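Local coordinates for purine nucleosidase, (IunH-1) (Sulfolobus solfataricus, PDB 3T8J), which belongs to the nucleoside hydrolase family, an alpha/beta protein with a mixed, mostly parallel central sheet flanked by helices, and holds a bound sodium ion, at residues A[82-85]-A[86-89]; A[263-266]-A[267-271]. All blocks are in the same frame, centred on the assembly; numbering follows the deposited sequence.

Two short turns of the same chain are described, one after the other and without nesting or crossing. From the N terminus the chain lays down strands 3-8, 27-33 and 60-62 of the sheet, with the helices between them, and then, after helix 76-79, enters the loop that leads to helix 101-111. Contact 1 (82-89) folds that loop back on itself and lays it against helix 40-53. Much later, contact 2 (263-271) turns the chain between strand 251-261 and strand 272-275, which is the outermost strand at that end of the sheet within this chain. The centres of the two contacts lie about 30 Å apart, and their nearest atoms are about 20 Å apart.

Contact 1 of 2, residues A[82-85]-A[86-89]; sequences GGIG and DVTV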
loop_
_atom_site.group_PDB
_atom_site.type_symbol
_atom_site.label_atom_id
_atom_site.label_comp_id
_atom_site.label_asym_id
_atom_site.label_seq_id
_atom_site.Cartn_x
_atom_site.Cartn_y
_atom_site.Cartn_z
ATOM N N GLY A 82 -31.989 16.568 -1.878
ATOM C CA GLY A 82 -31.884 17.481 -2.994
ATOM C C GLY A 82 -30.671 18.392 -2.893
ATOM O O GLY A 82 -30.503 19.298 -3.706
ATOM N N GLY A 83 -29.862 18.197 -1.864
ATOM C CA GLY A 83 -28.624 19.006 -1.700
ATOM C C GLY A 83 -28.835 20.353 -1.010
ATOM O O GLY A 83 -27.865 21.034 -0.617
ATOM N N ILE A 84 -30.101 20.706 -0.797
ATOM C CA ILE A 84 -30.519 21.973 -0.204
ATOM C C ILE A 84 -31.669 21.652 0.746
ATOM O O ILE A 84 -32.660 22.380 0.833
ATOM C CB ILE A 84 -30.931 22.983 -1.304
ATOM C CG1 ILE A 84 -31.965 22.373 -2.267
ATOM C CG2 ILE A 84 -29.702 23.423 -2.077
ATOM C CD1 ILE A 84 -32.776 23.450 -3.025
ATOM N N GLY A 85 -31.491 20.560 1.475
ATOM C CA GLY A 85 -32.598 19.928 2.194
ATOM C C GLY A 85 -33.253 18.872 1.325
ATOM O O GLY A 85 -32.705 18.474 0.310
ATOM N N ASP A 86 -34.433 18.393 1.727
ATOM C CA ASP A 86 -35.046 17.287 0.965
ATOM C C ASP A 86 -35.847 17.680 -0.281
ATOM O O ASP A 86 -36.264 16.792 -1.031
ATOM C CB ASP A 86 -35.891 16.389 1.891
ATOM C CG ASP A 86 -35.017 15.561 2.874
ATOM O OD1 ASP A 86 -33.863 15.152 2.549
ATOM O OD2 ASP A 86 -35.509 15.307 3.988
ATOM N N VAL A 87 -36.104 18.976 -0.503
ATOM C CA VAL A 87 -36.708 19.424 -1.763
ATOM C C VAL A 87 -35.787 19.087 -2.938
ATOM O O VAL A 87 -34.566 19.254 -2.841
ATOM C CB VAL A 87 -36.993 20.943 -1.769
ATOM C CG1 VAL A 87 -35.735 21.735 -1.680
ATOM C CG2 VAL A 87 -37.787 21.337 -3.016
ATOM N N THR A 88 -36.385 18.584 -4.016
ATOM C CA THR A 88 -35.697 18.219 -5.242
ATOM C C THR A 88 -36.241 19.080 -6.366
ATOM O O THR A 88 -37.270 18.787 -6.972
ATOM C CB THR A 88 -35.847 16.732 -5.571
ATOM O OG1 THR A 88 -37.234 16.381 -5.597
ATOM C CG2 THR A 88 -35.142 15.868 -4.505
ATOM N N VAL A 89 -35.519 20.166 -6.648
ATOM C CA VAL A 89 -35.972 21.168 -7.597
ATOM C C VAL A 89 -35.824 20.712 -9.042
ATOM O O VAL A 89 -35.117 19.750 -9.327
ATOM C CB VAL A 89 -35.185 22.525 -7.454
ATOM C CG1 VAL A 89 -35.333 23.120 -6.055
ATOM C CG2 VAL A 89 -33.684 22.356 -7.824
#
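Gly82 and Val87 meet through their backbones where the chain doubles back: the CA of Gly82 lies 3.2 Å from Val87 O, a CA-H...O contact that is nearly straight, with 170° at the hydrogen. The bend behind it is held by a backbone hydrogen bond from Gly82 N to Gly85 O (3.0 Å), and it runs through Gly83 and Gly85, both of which have positive phi. Beside the Gly82-Val87 contact, the methyl CG2 of Thr88 lies over the same glycine, 3.9 Å from Gly82 CA.

Ile84 carries the apolar part. Its CG1 sits between the backbone N and the carbonyl carbon (chi1 52°) and CD1 then stretches outward, which brings this terminal methyl to the two valines further on. CD1 meets Val87 CG1 at 3.7 Å, the two side chains meeting at a slant, and Val89 CG1 at 4.0 Å, where they cross at about a right angle. One methyl thus spans both valines.

The CB of Asp86 points away, yet its OD1 accepts a hydrogen bond from the backbone N of Lys81, just before the bend. Helix 40-53 lies against the loop: Asn46 ND2 bonds to Gly82 O, Gln42 NE2 to Val89 O, and the side chain of Val89 packs on Asn46 and Trp49. The bound sodium ion is about 11 Å from the side chain of Ile84. This is a glycine-rich, partly buried loop, turned back on itself and fastened along one helix of the alpha/beta fold.

Contact 2 of 2, residues A[263-266]-A[267-271]; sequences NTDN and ITRGM
An ST turn leads into two overlapping beta turns here, type I from Asn266 to Arg269 and type II from Thr268 to Met271, and together they carry the chain between antiparallel neighbours, strands 251-261 and 272-275. Across the first beta turn Arg269 N donates to Asn266 O at 3.0 Å (160° at the hydrogen). The second is closed by Met271 N on Thr268 O, 3.1 Å.

Thr264 makes the ST turn: OG1 lies between its own backbone N and carbonyl carbon (chi1 74°), from where it accepts from Asn266 N at 3.0 Å. The hydroxyls of Thr264 and Thr268 stand 3.9 Å apart, OG1 to OG1, without bonding to each other. The carboxylate of Asp262 joins them instead: Asp262 OD1 is hydrogen-bonded to Thr264 OG1 and OD2 to Thr268 OG1.

Arg269 runs out extended past the ST turn, its CB 3.3 Å from Thr264 O. That carbonyl oxygen is buried beneath the aliphatic chain and has no hydrogen-bond partner in the model. Further out, Arg269 lies alongside Asp265 and points the same way, but Asp265 OD1 lies well out of the guanidinium plane, 4.0 Å from Arg269 NH1, and no N-H points at it: the opposite charges are near each other without a salt bridge. The carboxylate and guanidinium planes are 74° apart. Water 1 bridges instead: it lies in plane at the guanidinium edge, accepts from Arg269 NH1 (3.0 Å) and donates to Asp265 OD1 (2.6 Å).

Arg269 NH2 also bonds to Trp166 O and Asn71 O, and the guanidinium makes a cation-pi contact with Trp166. The side chain of Met271 packs on Met271 of the second subunit. The whole is a hairpin connection at the sheet's edge, built of successive tight turns and lying at a subunit interface.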
loop_
_atom_site.group_PDB
_atom_site.type_symbol
_atom_site.label_atom_id
_atom_site.label_comp_id
_atom_site.label_asym_id
_atom_site.label_seq_id
_atom_site.Cartn_x
_atom_site.Cartn_y
_atom_site.Cartn_z
ATOM N N ASN A 263 -3.514 8.583 -2.804
ATOM C CA ASN A 263 -4.470 7.978 -3.740
ATOM C C ASN A 263 -4.517 6.458 -3.617
ATOM O O ASN A 263 -4.816 5.749 -4.583
ATOM C CB ASN A 263 -4.210 8.421 -5.189
ATOM C CG ASN A 263 -2.931 7.833 -5.759
ATOM O OD1 ASN A 263 -1.924 7.668 -5.030
ATOM N ND2 ASN A 263 -2.936 7.538 -7.066
ATOM N N THR A 264 -4.203 5.958 -2.421
ATOM C CA THR A 264 -4.376 4.546 -2.138
ATOM C C THR A 264 -5.838 4.247 -1.805
ATOM O O THR A 264 -6.642 5.154 -1.617
ATOM C CB THR A 264 -3.498 4.066 -0.940
ATOM O OG1 THR A 264 -4.054 4.554 0.298
ATOM C CG2 THR A 264 -2.030 4.513 -1.114
ATOM N N ASP A 265 -6.144 2.954 -1.720
ATOM C CA ASP A 265 -7.402 2.469 -1.163
ATOM C C ASP A 265 -7.251 2.052 0.315
ATOM O O ASP A 265 -8.088 1.306 0.865
ATOM C CB ASP A 265 -7.894 1.262 -1.973
ATOM C CG ASP A 265 -8.773 1.650 -3.124
ATOM O OD1 ASP A 265 -9.808 2.349 -2.908
ATOM O OD2 ASP A 265 -8.441 1.196 -4.249
ATOM N N ASN A 266 -6.187 2.525 0.957
ATOM C CA ASN A 266 -5.943 2.239 2.345
ATOM C C ASN A 266 -6.716 3.235 3.241
ATOM O O ASN A 266 -7.424 4.138 2.769
ATOM C CB ASN A 266 -4.435 2.288 2.635
ATOM C CG ASN A 266 -3.635 1.224 1.853
ATOM O OD1 ASN A 266 -4.136 0.129 1.606
ATOM N ND2 ASN A 266 -2.377 1.541 1.501
ATOM N N ILE A 267 -6.542 3.095 4.548
ATOM C CA ILE A 267 -7.205 3.959 5.501
ATOM C C ILE A 267 -6.921 5.479 5.323
ATOM O O ILE A 267 -7.741 6.308 5.677
ATOM C CB ILE A 267 -6.868 3.473 6.937
ATOM C CG1 ILE A 267 -7.926 3.948 7.903
ATOM C CG2 ILE A 267 -5.445 3.830 7.342
ATOM C CD1 ILE A 267 -7.862 3.204 9.232
ATOM N N THR A 268 -5.741 5.812 4.776
ATOM C CA THR A 268 -5.276 7.166 4.554
ATOM C C THR A 268 -5.744 7.757 3.211
ATOM O O THR A 268 -5.382 8.887 2.860
ATOM C CB THR A 268 -3.728 7.183 4.590
ATOM O OG1 THR A 268 -3.260 6.102 3.779
ATOM C CG2 THR A 268 -3.221 7.039 6.033
ATOM N N ARG A 269 -6.590 7.025 2.476
ATOM C CA ARG A 269 -7.128 7.508 1.212
ATOM C C ARG A 269 -7.597 8.950 1.324
ATOM O O ARG A 269 -8.370 9.295 2.223
ATOM C CB ARG A 269 -8.314 6.638 0.761
ATOM C CG ARG A 269 -9.068 7.186 -0.448
ATOM C CD ARG A 269 -10.298 6.357 -0.841
ATOM N NE ARG A 269 -11.203 7.093 -1.709
ATOM C CZ ARG A 269 -12.265 6.576 -2.313
ATOM N NH1 ARG A 269 -12.503 5.283 -2.192
ATOM N NH2 ARG A 269 -13.055 7.340 -3.063
ATOM N N GLY A 270 -7.178 9.781 0.373
ATOM C CA GLY A 270 -7.670 11.144 0.299
ATOM C C GLY A 270 -7.002 12.170 1.172
ATOM O O GLY A 270 -7.340 13.352 1.075
ATOM N N MET A 271 -6.029 11.755 1.983
ATOM C CA MET A 271 -5.283 12.716 2.790
ATOM C C MET A 271 -4.449 13.653 1.931
ATOM O O MET A 271 -3.950 13.279 0.859
ATOM C CB MET A 271 -4.354 12.034 3.801
ATOM C CG MET A 271 -5.092 11.321 4.940
ATOM S SD MET A 271 -4.039 10.783 6.285
ATOM C CE MET A 271 -3.759 12.316 7.070
HETATM O O HOH W 1 -11.084 3.119 -0.717
#